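Local coordinates for uric acid degradation bifunctional protein PucL (PDB 6A4M) that oxidises urate in the breakdown of uric acid and probably also decarboxylates a later intermediate of the same pathway, at residues Tyr14-Thr19 with Glu80-Glu85; Lys22-Ser27 with Arg225-Thr230; Ser201-Asn206 with Leu258-Phe263; Trp270-Glu275 with Lys283-Pro288. One frame throughout, in Å; residues are numbered along the deposited sequence.

Three of the four contacts lie partly buried in the body of the chain, whereas interaction 4 is a surface contact whose centre is about 45 Å from that of interaction 1. Interactions 1 and 2 pin successive parts of the long connection between strands 3-13 and 36-45: residues 14-19 on the approach to helix 84-98, by van der Waals packing, and residues 22-27 on helix 221-233, by L227 packing on I24 and E26, plus one hydroxyl-carboxylate bond. Interactions 3 and 4 both pair antiparallel strands through backbone hydrogen bonds. Interaction 3 belongs to the large sheet and has an apolar face against helix 240-254; interaction 4 is a separate two-strand hairpin, bulged and closed by a salt bridge.

Interaction 1 of 4, residues Tyr14-Thr19 with Glu80-Glu85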
loop_
_atom_site.group_PDB
_atom_site.type_symbol
_atom_site.label_atom_id
_atom_site.label_comp_id
_atom_site.label_asym_id
_atom_site.label_seq_id
_atom_site.Cartn_x
_atom_site.Cartn_y
_atom_site.Cartn_z
ATOM N N TYR A 14 -8.138 16.266 8.728
ATOM C CA TYR A 14 -9.265 15.758 9.528
ATOM C C TYR A 14 -10.289 14.927 8.754
ATOM O O TYR A 14 -11.496 15.170 8.828
ATOM C CB TYR A 14 -9.927 16.915 10.286
ATOM C CG TYR A 14 -8.938 17.622 11.172
ATOM C CD1 TYR A 14 -8.456 17.007 12.323
ATOM C CD2 TYR A 14 -8.448 18.887 10.841
ATOM C CE1 TYR A 14 -7.526 17.636 13.135
ATOM C CE2 TYR A 14 -7.518 19.526 11.648
ATOM C CZ TYR A 14 -7.060 18.895 12.793
ATOM O OH TYR A 14 -6.135 19.514 13.604
ATOM N N LEU A 15 -9.787 13.941 8.016
ATOM C CA LEU A 15 -10.626 12.893 7.431
ATOM C C LEU A 15 -11.139 12.011 8.576
ATOM O O LEU A 15 -10.525 11.962 9.649
ATOM C CB LEU A 15 -9.817 12.068 6.420
ATOM C CG LEU A 15 -10.529 11.028 5.546
ATOM C CD1 LEU A 15 -11.277 11.704 4.409
ATOM C CD2 LEU A 15 -9.540 10.018 4.992
ATOM N N LYS A 16 -12.268 11.340 8.360
ATOM C CA LYS A 16 -12.848 10.473 9.387
ATOM C C LYS A 16 -11.826 9.412 9.819
ATOM O O LYS A 16 -11.272 8.729 8.960
ATOM C CB LYS A 16 -14.120 9.792 8.882
ATOM C CG LYS A 16 -14.965 9.182 9.989
ATOM C CD LYS A 16 -15.974 8.184 9.450
ATOM C CE LYS A 16 -16.867 7.649 10.563
ATOM N NZ LYS A 16 -17.375 6.278 10.274
ATOM N N PRO A 17 -11.550 9.291 11.138
ATOM C CA PRO A 17 -10.562 8.298 11.587
ATOM C C PRO A 17 -10.950 6.851 11.276
ATOM O O PRO A 17 -12.123 6.500 11.378
ATOM C CB PRO A 17 -10.507 8.505 13.109
ATOM C CG PRO A 17 -11.036 9.871 13.347
ATOM C CD PRO A 17 -12.025 10.135 12.255
ATOM N N LEU A 18 -9.970 6.035 10.893
ATOM C CA LEU A 18 -10.173 4.591 10.749
ATOM C C LEU A 18 -10.028 3.954 12.130
ATOM O O LEU A 18 -8.924 3.914 12.687
ATOM C CB LEU A 18 -9.162 3.989 9.763
ATOM C CG LEU A 18 -9.161 2.472 9.533
ATOM C CD1 LEU A 18 -10.531 1.954 9.130
ATOM C CD2 LEU A 18 -8.129 2.112 8.476
ATOM N N THR A 19 -11.147 3.481 12.681
ATOM C CA THR A 19 -11.192 2.874 14.016
ATOM C C THR A 19 -11.942 1.551 13.971
ATOM O O THR A 19 -12.650 1.263 13.006
ATOM C CB THR A 19 -11.880 3.810 15.029
ATOM O OG1 THR A 19 -13.200 4.134 14.572
ATOM C CG2 THR A 19 -11.081 5.097 15.199
ATOM N N GLU A 80 -16.846 11.054 3.039
ATOM C CA GLU A 80 -17.037 10.825 4.481
ATOM C C GLU A 80 -16.548 9.457 4.982
ATOM O O GLU A 80 -16.897 9.051 6.093
ATOM C CB GLU A 80 -18.516 11.008 4.844
ATOM C CG GLU A 80 -19.098 12.327 4.357
ATOM C CD GLU A 80 -20.437 12.681 4.977
ATOM O OE1 GLU A 80 -20.810 12.115 6.026
ATOM O OE2 GLU A 80 -21.118 13.559 4.408
ATOM N N GLY A 81 -15.736 8.764 4.177
ATOM C CA GLY A 81 -15.148 7.477 4.556
ATOM C C GLY A 81 -13.758 7.627 5.154
ATOM O O GLY A 81 -13.276 8.747 5.361
ATOM N N THR A 82 -13.117 6.487 5.419
ATOM C CA THR A 82 -11.850 6.427 6.164
ATOM C C THR A 82 -10.620 6.027 5.334
ATOM O O THR A 82 -9.498 6.112 5.838
ATOM C CB THR A 82 -11.965 5.436 7.349
ATOM O OG1 THR A 82 -12.325 4.134 6.865
ATOM C CG2 THR A 82 -13.015 5.898 8.343
ATOM N N THR A 83 -10.820 5.619 4.079
ATOM C CA THR A 83 -9.762 5.000 3.273
ATOM C C THR A 83 -9.655 5.565 1.859
ATOM O O THR A 83 -10.646 6.012 1.273
ATOM C CB THR A 83 -10.011 3.491 3.113
ATOM O OG1 THR A 83 -11.271 3.282 2.458
ATOM C CG2 THR A 83 -10.003 2.792 4.466
ATOM N N THR A 84 -8.442 5.501 1.314
ATOM C CA THR A 84 -8.178 5.804 -0.094
ATOM C C THR A 84 -8.942 4.862 -1.035
ATOM O O THR A 84 -9.413 5.292 -2.085
ATOM C CB THR A 84 -6.664 5.732 -0.392
ATOM O OG1 THR A 84 -5.988 6.709 0.402
ATOM C CG2 THR A 84 -6.359 5.997 -1.867
ATOM N N GLU A 85 -9.064 3.592 -0.653
ATOM C CA GLU A 85 -9.823 2.607 -1.442
ATOM C C GLU A 85 -11.286 3.026 -1.622
ATOM O O GLU A 85 -11.833 2.942 -2.727
ATOM C CB GLU A 85 -9.759 1.215 -0.794
ATOM C CG GLU A 85 -8.390 0.540 -0.867
ATOM C CD GLU A 85 -7.494 0.779 0.347
ATOM O OE1 GLU A 85 -7.566 1.865 0.966
ATOM O OE2 GLU A 85 -6.703 -0.127 0.681
#
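T82 sets its methyl, CG2, against the bend of the 14-19 loop, 3.2 Å from P17 O and 3.4 Å from K16 O, while its hydroxyl OG1 lies 3.6 Å from L18 CD1. A threonine suits the place because its small branched side chain sets a methyl against two backbone carbonyls while the hydroxyl branch faces L18. K16 contributes its hydrocarbon part: with CG anti to the backbone N (chi1 -165°) and the chain extended beyond it, CD passes 3.6 Å from E80 O and 3.9 Å from T82 CG2, and the ammonium end leads away. On the inner flank L15 CG rests 3.6 Å from G81 O and extends the contact to V37 of strand 36-45.

The contact joins the loop after strand 3-13 to the turn before helix 84-98, in the tunnelling (T-fold) architecture of uricases, an antiparallel sheet carrying helices. Direct touches here are van der Waals; the polar tie is indirect, N34 ND2 donating to both K16 O and T82 O. Behind T82 comes T83, the N-cap of the helix, whose OG1 is bonded to G86 N and also to Y211 O. E85, in the first turn, is anchored by S160 and Y218.

Interaction 2 of 4, residues Lys22-Ser27 with Arg225-Thr230; sequences KQIPES and RDLAST
L227 spreads its two methyls under the 22-27 loop, CD1 meeting I24 CD1 at 3.7 Å and CD2 lying 3.8 Å from E26 CD. The loop is here a type I beta turn, I24 to S27, laid on one side of helix 221-233, one of the helices carried by the antiparallel sheet of this T-fold protein. I24 crosses L227 at about a right angle; two branched aliphatic side chains suit this buried spot, which F255 and helix 240-254 close further.

E26 lies across the leucine differently. Its chain bends at chi2 (94°), which lays the carboxylate carbon over L227 CD2 and leaves the charged end to R254, its salt-bridge partner on helix 240-254. E26 CG also passes 3.7 Å from T230 OG1. That threonine hydroxyl is held to the helix by donating to L227 O at 2.8 Å, a common way for a helix to absorb a beta-branched hydroxyl.

D226 faces the end of the turn, its CB 3.4 Å from E26 O. Its carboxylate is shared: OD1 takes a weak bond, part of a salt bridge, from R225 NE, and R225 reaches E138 with NH1. The aspartate, held close to the helix, thus keeps its other oxygen for the turn: D226 OD2 accepts S27 OG at 2.6 Å, on its anti side and 18° out of the carboxylate plane.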
loop_
_atom_site.group_PDB
_atom_site.type_symbol
_atom_site.label_atom_id
_atom_site.label_comp_id
_atom_site.label_asym_id
_atom_site.label_seq_id
_atom_site.Cartn_x
_atom_site.Cartn_y
_atom_site.Cartn_z
ATOM N N LYS A 22 -9.563 -4.887 12.904
ATOM C CA LYS A 22 -9.187 -6.178 13.479
ATOM C C LYS A 22 -7.664 -6.250 13.578
ATOM O O LYS A 22 -6.973 -6.290 12.558
ATOM C CB LYS A 22 -9.727 -7.340 12.637
ATOM C CG LYS A 22 -9.742 -8.671 13.381
ATOM C CD LYS A 22 -9.735 -9.868 12.444
ATOM C CE LYS A 22 -9.855 -11.169 13.225
ATOM N NZ LYS A 22 -9.416 -12.350 12.428
ATOM N N GLN A 23 -7.147 -6.262 14.805
ATOM C CA GLN A 23 -5.703 -6.326 15.033
ATOM C C GLN A 23 -5.197 -7.748 14.839
ATOM O O GLN A 23 -5.923 -8.709 15.096
ATOM C CB GLN A 23 -5.350 -5.835 16.438
ATOM C CG GLN A 23 -5.783 -4.401 16.704
ATOM C CD GLN A 23 -5.263 -3.849 18.020
ATOM O OE1 GLN A 23 -4.112 -4.077 18.399
ATOM N NE2 GLN A 23 -6.113 -3.102 18.719
ATOM N N ILE A 24 -3.954 -7.866 14.374
ATOM C CA ILE A 24 -3.277 -9.159 14.233
ATOM C C ILE A 24 -2.048 -9.188 15.151
ATOM O O ILE A 24 -1.520 -8.124 15.498
ATOM C CB ILE A 24 -2.888 -9.471 12.765
ATOM C CG1 ILE A 24 -1.903 -8.438 12.193
ATOM C CG2 ILE A 24 -4.144 -9.537 11.905
ATOM C CD1 ILE A 24 -1.258 -8.866 10.890
ATOM N N PRO A 25 -1.595 -10.395 15.556
ATOM C CA PRO A 25 -0.433 -10.479 16.458
ATOM C C PRO A 25 0.865 -9.856 15.915
ATOM O O PRO A 25 1.642 -9.305 16.696
ATOM C CB PRO A 25 -0.249 -11.989 16.665
ATOM C CG PRO A 25 -1.567 -12.594 16.342
ATOM C CD PRO A 25 -2.165 -11.728 15.279
ATOM N N GLU A 26 1.066 -9.918 14.598
ATOM C CA GLU A 26 2.317 -9.483 13.965
ATOM C C GLU A 26 2.429 -7.969 13.687
ATOM O O GLU A 26 3.423 -7.530 13.101
ATOM C CB GLU A 26 2.549 -10.270 12.663
ATOM C CG GLU A 26 2.714 -11.777 12.852
ATOM C CD GLU A 26 1.422 -12.573 12.697
ATOM O OE1 GLU A 26 0.329 -12.039 12.996
ATOM O OE2 GLU A 26 1.508 -13.749 12.277
ATOM N N SER A 27 1.438 -7.176 14.103
ATOM C CA SER A 27 1.434 -5.732 13.849
ATOM C C SER A 27 0.720 -4.972 14.961
ATOM O O SER A 27 -0.372 -5.358 15.378
ATOM C CB SER A 27 0.744 -5.441 12.511
ATOM O OG SER A 27 0.789 -4.062 12.173
ATOM N N ARG A 225 2.729 -4.934 5.677
ATOM C CA ARG A 225 4.123 -4.517 5.809
ATOM C C ARG A 225 4.823 -5.182 6.999
ATOM O O ARG A 225 5.921 -5.716 6.851
ATOM C CB ARG A 225 4.172 -2.990 5.938
ATOM C CG ARG A 225 5.555 -2.361 6.009
ATOM C CD ARG A 225 6.009 -2.074 7.433
ATOM N NE ARG A 225 4.984 -1.399 8.232
ATOM C CZ ARG A 225 4.700 -0.096 8.200
ATOM N NH1 ARG A 225 5.357 0.742 7.397
ATOM N NH2 ARG A 225 3.734 0.378 8.986
ATOM N N ASP A 226 4.184 -5.149 8.168
ATOM C CA ASP A 226 4.754 -5.754 9.378
ATOM C C ASP A 226 4.788 -7.282 9.293
ATOM O O ASP A 226 5.753 -7.906 9.733
ATOM C CB ASP A 226 3.987 -5.317 10.630
ATOM C CG ASP A 226 4.125 -3.829 10.926
ATOM O OD1 ASP A 226 5.080 -3.181 10.442
ATOM O OD2 ASP A 226 3.269 -3.301 11.663
ATOM N N LEU A 227 3.736 -7.878 8.733
ATOM C CA LEU A 227 3.735 -9.314 8.415
ATOM C C LEU A 227 4.950 -9.714 7.580
ATOM O O LEU A 227 5.604 -10.718 7.869
ATOM C CB LEU A 227 2.456 -9.721 7.664
ATOM C CG LEU A 227 1.330 -10.311 8.511
ATOM C CD1 LEU A 227 0.026 -10.339 7.724
ATOM C CD2 LEU A 227 1.701 -11.712 8.981
ATOM N N ALA A 228 5.236 -8.914 6.552
ATOM C CA ALA A 228 6.357 -9.158 5.645
ATOM C C ALA A 228 7.715 -9.154 6.346
ATOM O O ALA A 228 8.607 -9.889 5.935
ATOM C CB ALA A 228 6.356 -8.145 4.505
ATOM N N SER A 229 7.872 -8.325 7.383
ATOM C CA SER A 229 9.117 -8.269 8.157
ATOM C C SER A 229 9.203 -9.316 9.278
ATOM O O SER A 229 10.312 -9.707 9.642
ATOM C CB SER A 229 9.350 -6.861 8.721
ATOM O OG SER A 229 8.505 -6.590 9.820
ATOM N N THR A 230 8.063 -9.768 9.815
ATOM C CA THR A 230 8.048 -10.845 10.830
ATOM C C THR A 230 8.396 -12.191 10.205
ATOM O O THR A 230 9.196 -12.944 10.755
ATOM C CB THR A 230 6.688 -10.983 11.552
ATOM O OG1 THR A 230 5.657 -11.256 10.595
ATOM C CG2 THR A 230 6.348 -9.719 12.345
#

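Interaction 3 of 4, residues Ser201-Asn206 with Leu258-Phe263; sequences SWQYEN and LTDVSF
L258 CD2 sits over one face of the Y204 ring, 4.1 Å from its centroid and 11° off the ring normal, a CH-pi contact. The same methyl meets W202 obliquely, 3.6 Å from CD1, and W202 in turn presents its indole edge to Y204 CE1. One leucine branch thus serves both rings, and the OH of Y204 bonds V219 N.

The backbones beneath are antiparallel, in strands 194-204 and 258-267 of the large uricase sheet. S201 and S262 form a hydrogen-bonded pair, S201 N to S262 O at 2.9 Å. Where the second chain turns its corner, T259 N donates to Q203 O.

Q203 and D260 cross obliquely on the face that also carries S201 and S262, amide and carboxylate planes 42° apart. The D260 carboxylate stands between backbone N and carbonyl carbon (chi1 48°), which brings D260 OD1 within 3.7 Å of Q203 CB. A leucine in place of Q203 would probably leave the D260 carboxylate beside a purely apolar chain, without the polar group it now has. The polar S201, Q203, D260 and S262 suit a partly exposed face, and W202 and V261 the buried one, where V261 lies against helix 240-254.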
loop_
_atom_site.group_PDB
_atom_site.type_symbol
_atom_site.label_atom_id
_atom_site.label_comp_id
_atom_site.label_asym_id
_atom_site.label_seq_id
_atom_site.Cartn_x
_atom_site.Cartn_y
_atom_site.Cartn_z
ATOM N N SER A 201 0.866 -6.747 -3.460
ATOM C CA SER A 201 -0.523 -6.422 -3.798
ATOM C C SER A 201 -1.465 -7.456 -3.205
ATOM O O SER A 201 -1.041 -8.556 -2.867
ATOM C CB SER A 201 -0.723 -6.422 -5.316
ATOM O OG SER A 201 0.079 -5.445 -5.945
ATOM N N TRP A 202 -2.743 -7.099 -3.098
ATOM C CA TRP A 202 -3.780 -8.037 -2.661
ATOM C C TRP A 202 -5.160 -7.674 -3.218
ATOM O O TRP A 202 -5.501 -6.494 -3.358
ATOM C CB TRP A 202 -3.827 -8.126 -1.130
ATOM C CG TRP A 202 -4.048 -6.822 -0.434
ATOM C CD1 TRP A 202 -5.248 -6.275 -0.078
ATOM C CD2 TRP A 202 -3.042 -5.899 0.002
ATOM N NE1 TRP A 202 -5.054 -5.066 0.549
ATOM C CE2 TRP A 202 -3.710 -4.811 0.614
ATOM C CE3 TRP A 202 -1.641 -5.882 -0.064
ATOM C CZ2 TRP A 202 -3.024 -3.718 1.156
ATOM C CZ3 TRP A 202 -0.958 -4.793 0.477
ATOM C CH2 TRP A 202 -1.653 -3.727 1.079
ATOM N N GLN A 203 -5.937 -8.707 -3.540
ATOM C CA GLN A 203 -7.298 -8.557 -4.045
ATOM C C GLN A 203 -8.271 -9.181 -3.053
ATOM O O GLN A 203 -8.023 -10.273 -2.535
ATOM C CB GLN A 203 -7.440 -9.226 -5.414
ATOM C CG GLN A 203 -6.645 -8.540 -6.511
ATOM C CD GLN A 203 -6.847 -9.179 -7.873
ATOM O OE1 GLN A 203 -6.587 -10.365 -8.056
ATOM N NE2 GLN A 203 -7.305 -8.389 -8.839
ATOM N N TYR A 204 -9.370 -8.478 -2.792
ATOM C CA TYR A 204 -10.412 -8.963 -1.890
ATOM C C TYR A 204 -11.376 -9.873 -2.648
ATOM O O TYR A 204 -11.662 -9.641 -3.821
ATOM C CB TYR A 204 -11.211 -7.802 -1.304
ATOM C CG TYR A 204 -10.461 -6.910 -0.344
ATOM C CD1 TYR A 204 -9.621 -5.897 -0.808
ATOM C CD2 TYR A 204 -10.620 -7.050 1.034
ATOM C CE1 TYR A 204 -8.950 -5.061 0.075
ATOM C CE2 TYR A 204 -9.954 -6.221 1.923
ATOM C CZ TYR A 204 -9.119 -5.230 1.440
ATOM O OH TYR A 204 -8.465 -4.404 2.322
ATOM N N GLU A 205 -11.874 -10.900 -1.962
ATOM C CA GLU A 205 -12.976 -11.719 -2.477
ATOM C C GLU A 205 -14.225 -10.844 -2.602
ATOM O O GLU A 205 -14.892 -10.841 -3.636
ATOM C CB GLU A 205 -13.256 -12.905 -1.543
ATOM C CG GLU A 205 -14.152 -13.987 -2.143
ATOM C CD GLU A 205 -14.774 -14.906 -1.100
ATOM O OE1 GLU A 205 -14.249 -15.001 0.032
ATOM O OE2 GLU A 205 -15.802 -15.541 -1.415
ATOM N N ASN A 206 -14.510 -10.099 -1.538
ATOM C CA ASN A 206 -15.635 -9.168 -1.485
ATOM C C ASN A 206 -15.112 -7.738 -1.595
ATOM O O ASN A 206 -14.425 -7.246 -0.701
ATOM C CB ASN A 206 -16.420 -9.381 -0.186
ATOM C CG ASN A 206 -17.224 -10.674 -0.197
ATOM O OD1 ASN A 206 -17.793 -11.062 -1.222
ATOM N ND2 ASN A 206 -17.275 -11.349 0.946
ATOM N N LEU A 258 -9.058 -12.146 1.625
ATOM C CA LEU A 258 -8.264 -12.024 0.399
ATOM C C LEU A 258 -8.297 -13.294 -0.449
ATOM O O LEU A 258 -8.287 -14.407 0.078
ATOM C CB LEU A 258 -6.812 -11.660 0.735
ATOM C CG LEU A 258 -6.612 -10.397 1.586
ATOM C CD1 LEU A 258 -5.144 -10.210 1.933
ATOM C CD2 LEU A 258 -7.165 -9.166 0.879
ATOM N N THR A 259 -8.334 -13.107 -1.767
ATOM C CA THR A 259 -8.293 -14.204 -2.734
ATOM C C THR A 259 -6.851 -14.578 -3.088
ATOM O O THR A 259 -6.513 -15.757 -3.168
ATOM C CB THR A 259 -9.041 -13.821 -4.025
ATOM O OG1 THR A 259 -10.389 -13.457 -3.701
ATOM C CG2 THR A 259 -9.056 -14.980 -5.026
ATOM N N ASP A 260 -6.018 -13.566 -3.320
ATOM C CA ASP A 260 -4.621 -13.776 -3.704
ATOM C C ASP A 260 -3.744 -12.584 -3.327
ATOM O O ASP A 260 -4.244 -11.472 -3.129
ATOM C CB ASP A 260 -4.515 -14.064 -5.207
ATOM C CG ASP A 260 -5.313 -13.084 -6.054
ATOM O OD1 ASP A 260 -5.004 -11.873 -6.032
ATOM O OD2 ASP A 260 -6.252 -13.529 -6.746
ATOM N N VAL A 261 -2.439 -12.844 -3.234
ATOM C CA VAL A 261 -1.432 -11.836 -2.902
ATOM C C VAL A 261 -0.322 -11.914 -3.952
ATOM O O VAL A 261 0.283 -12.972 -4.120
ATOM C CB VAL A 261 -0.832 -12.080 -1.499
ATOM C CG1 VAL A 261 0.029 -10.902 -1.052
ATOM C CG2 VAL A 261 -1.938 -12.332 -0.479
ATOM N N SER A 262 -0.066 -10.808 -4.654
ATOM C CA SER A 262 0.980 -10.757 -5.685
ATOM C C SER A 262 2.222 -10.032 -5.186
ATOM O O SER A 262 2.150 -9.214 -4.271
ATOM C CB SER A 262 0.464 -10.093 -6.954
ATOM O OG SER A 262 -0.638 -10.807 -7.474
ATOM N N PHE A 263 3.359 -10.357 -5.795
ATOM C CA PHE A 263 4.660 -9.846 -5.381
ATOM C C PHE A 263 5.458 -9.430 -6.602
ATOM O O PHE A 263 5.539 -10.182 -7.566
ATOM C CB PHE A 263 5.442 -10.929 -4.629
ATOM C CG PHE A 263 4.836 -11.314 -3.310
ATOM C CD1 PHE A 263 3.820 -12.265 -3.245
ATOM C CD2 PHE A 263 5.282 -10.735 -2.127
ATOM C CE1 PHE A 263 3.257 -12.624 -2.026
ATOM C CE2 PHE A 263 4.725 -11.091 -0.906
ATOM C CZ PHE A 263 3.713 -12.037 -0.856
#

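Interaction 4 of 4, residues Trp270-Glu275 with Lys283-Pro288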
loop_
_atom_site.group_PDB
_atom_site.type_symbol
_atom_site.label_atom_id
_atom_site.label_comp_id
_atom_site.label_asym_id
_atom_site.label_seq_id
_atom_site.Cartn_x
_atom_site.Cartn_y
_atom_site.Cartn_z
ATOM N N TRP A 270 24.439 -6.511 -1.628
ATOM C CA TRP A 270 25.708 -5.787 -1.779
ATOM C C TRP A 270 26.860 -6.709 -2.149
ATOM O O TRP A 270 26.779 -7.927 -1.970
ATOM C CB TRP A 270 26.067 -5.055 -0.480
ATOM C CG TRP A 270 25.025 -4.091 -0.014
ATOM C CD1 TRP A 270 24.333 -3.190 -0.777
ATOM C CD2 TRP A 270 24.557 -3.925 1.329
ATOM N NE1 TRP A 270 23.462 -2.475 0.011
ATOM C CE2 TRP A 270 23.577 -2.905 1.307
ATOM C CE3 TRP A 270 24.873 -4.538 2.550
ATOM C CZ2 TRP A 270 22.905 -2.485 2.460
ATOM C CZ3 TRP A 270 24.199 -4.120 3.701
ATOM C CH2 TRP A 270 23.227 -3.100 3.644
ATOM N N ASP A 271 27.934 -6.111 -2.659
ATOM C CA ASP A 271 29.180 -6.833 -2.930
ATOM C C ASP A 271 30.108 -6.733 -1.724
ATOM O O ASP A 271 30.264 -5.655 -1.151
ATOM C CB ASP A 271 29.875 -6.265 -4.171
ATOM C CG ASP A 271 29.120 -6.564 -5.459
ATOM O OD1 ASP A 271 28.346 -7.543 -5.493
ATOM O OD2 ASP A 271 29.322 -5.824 -6.447
ATOM N N THR A 272 30.717 -7.858 -1.349
ATOM C CA THR A 272 31.682 -7.896 -0.250
ATOM C C THR A 272 33.005 -7.316 -0.729
ATOM O O THR A 272 33.442 -7.613 -1.838
ATOM C CB THR A 272 31.938 -9.333 0.253
ATOM O OG1 THR A 272 30.696 -10.013 0.454
ATOM C CG2 THR A 272 32.712 -9.319 1.569
ATOM N N VAL A 273 33.622 -6.482 0.103
ATOM C CA VAL A 273 34.966 -5.951 -0.167
ATOM C C VAL A 273 35.993 -6.441 0.864
ATOM O O VAL A 273 37.118 -6.766 0.491
ATOM C CB VAL A 273 34.981 -4.405 -0.306
ATOM C CG1 VAL A 273 34.126 -3.973 -1.488
ATOM C CG2 VAL A 273 34.498 -3.701 0.952
ATOM N N VAL A 274 35.609 -6.493 2.142
ATOM C CA VAL A 274 36.432 -7.079 3.206
ATOM C C VAL A 274 35.670 -8.260 3.819
ATOM O O VAL A 274 34.651 -8.071 4.487
ATOM C CB VAL A 274 36.775 -6.043 4.303
ATOM C CG1 VAL A 274 37.675 -6.666 5.366
ATOM C CG2 VAL A 274 37.431 -4.807 3.691
ATOM N N GLU A 275 36.170 -9.471 3.582
ATOM C CA GLU A 275 35.516 -10.700 4.050
ATOM C C GLU A 275 35.748 -10.969 5.543
ATOM O O GLU A 275 34.864 -11.498 6.216
ATOM C CB GLU A 275 36.004 -11.901 3.224
ATOM C CG GLU A 275 35.140 -13.153 3.323
ATOM C CD GLU A 275 33.812 -13.025 2.592
ATOM O OE1 GLU A 275 33.821 -12.662 1.393
ATOM O OE2 GLU A 275 32.760 -13.297 3.216
ATOM N N LYS A 283 31.562 -7.614 8.523
ATOM C CA LYS A 283 32.223 -7.445 7.228
ATOM C C LYS A 283 31.942 -6.044 6.687
ATOM O O LYS A 283 31.061 -5.343 7.193
ATOM C CB LYS A 283 31.698 -8.484 6.233
ATOM C CG LYS A 283 31.787 -9.917 6.730
ATOM C CD LYS A 283 31.383 -10.934 5.670
ATOM C CE LYS A 283 31.388 -12.342 6.244
ATOM N NZ LYS A 283 30.601 -13.292 5.415
ATOM N N VAL A 284 32.698 -5.646 5.665
ATOM C CA VAL A 284 32.438 -4.413 4.921
ATOM C C VAL A 284 31.962 -4.767 3.514
ATOM O O VAL A 284 32.521 -5.661 2.872
ATOM C CB VAL A 284 33.681 -3.503 4.852
ATOM C CG1 VAL A 284 33.400 -2.245 4.034
ATOM C CG2 VAL A 284 34.126 -3.126 6.261
ATOM N N TYR A 285 30.928 -4.057 3.053
ATOM C CA TYR A 285 30.345 -4.246 1.724
ATOM C C TYR A 285 30.270 -2.919 0.982
ATOM O O TYR A 285 30.464 -1.857 1.575
ATOM C CB TYR A 285 28.930 -4.820 1.819
ATOM C CG TYR A 285 28.786 -6.053 2.669
ATOM C CD1 TYR A 285 28.566 -5.951 4.040
ATOM C CD2 TYR A 285 28.841 -7.326 2.104
ATOM C CE1 TYR A 285 28.422 -7.081 4.829
ATOM C CE2 TYR A 285 28.698 -8.464 2.887
ATOM C CZ TYR A 285 28.488 -8.332 4.246
ATOM O OH TYR A 285 28.338 -9.445 5.030
ATOM N N THR A 286 29.960 -2.987 -0.311
ATOM C CA THR A 286 29.750 -1.791 -1.126
ATOM C C THR A 286 28.614 -1.973 -2.132
ATOM O O THR A 286 28.087 -3.072 -2.312
ATOM C CB THR A 286 31.047 -1.358 -1.850
ATOM O OG1 THR A 286 30.873 -0.046 -2.395
ATOM C CG2 THR A 286 31.431 -2.331 -2.969
ATOM N N GLU A 287 28.249 -0.873 -2.783
ATOM C CA GLU A 287 27.143 -0.864 -3.732
ATOM C C GLU A 287 27.548 -1.670 -4.972
ATOM O O GLU A 287 28.662 -1.494 -5.481
ATOM C CB GLU A 287 26.782 0.580 -4.114
ATOM C CG GLU A 287 25.392 0.755 -4.718
ATOM C CD GLU A 287 24.262 0.722 -3.699
ATOM O OE1 GLU A 287 24.474 0.355 -2.524
ATOM O OE2 GLU A 287 23.134 1.075 -4.085
ATOM N N PRO A 288 26.663 -2.569 -5.446
ATOM C CA PRO A 288 26.985 -3.350 -6.635
ATOM C C PRO A 288 26.755 -2.569 -7.928
ATOM O O PRO A 288 26.349 -1.404 -7.892
ATOM C CB PRO A 288 26.012 -4.529 -6.540
ATOM C CG PRO A 288 24.812 -3.951 -5.885
ATOM C CD PRO A 288 25.338 -2.933 -4.906
#
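V273 and V274 both donate to a single acceptor, V284 O: V273 N at 3.1 Å and V274 N at 3.3 Å, each nearly straight (169°) and from the same face of the carbonyl plane. This is a classic beta bulge, two residues on one strand opposite one on the other. V273 leaves the extended conformation (psi -41°), which lets both N-H groups face V284 O. V273 CG2 lies 3.6 Å from V284 CG1, and V274 CB faces V284 CB; beta branching suits the extended backbone of V274 and V284.

The bulge shifts the register of a beta hairpin, strands 271-274 and 284-286; the centre of the contact lies about 32 Å from that of the chain. Before it, D271 and T286 make a regular hydrogen-bonded antiparallel pair, T286 N reaching D271 O at 2.8 Å. T272 and Y285 lie side by side on one face, T272 OG1 3.5 Å from Y285 CE2.

W270 crosses Y285 at about a right angle, W270 CB 3.7 Å from Y285 CB. P288 CD lies at the edge of the indole, near its plane, and the ring also meets F195. An alanine here would keep the CB contact but would probably leave P288 CD and the F195 ring without their aromatic neighbour. At the other end the E275 chain bends at chi2 (72°), which brings OE2 beside K283 NZ in a salt bridge of 3.1 Å, nearly along the C-O axis.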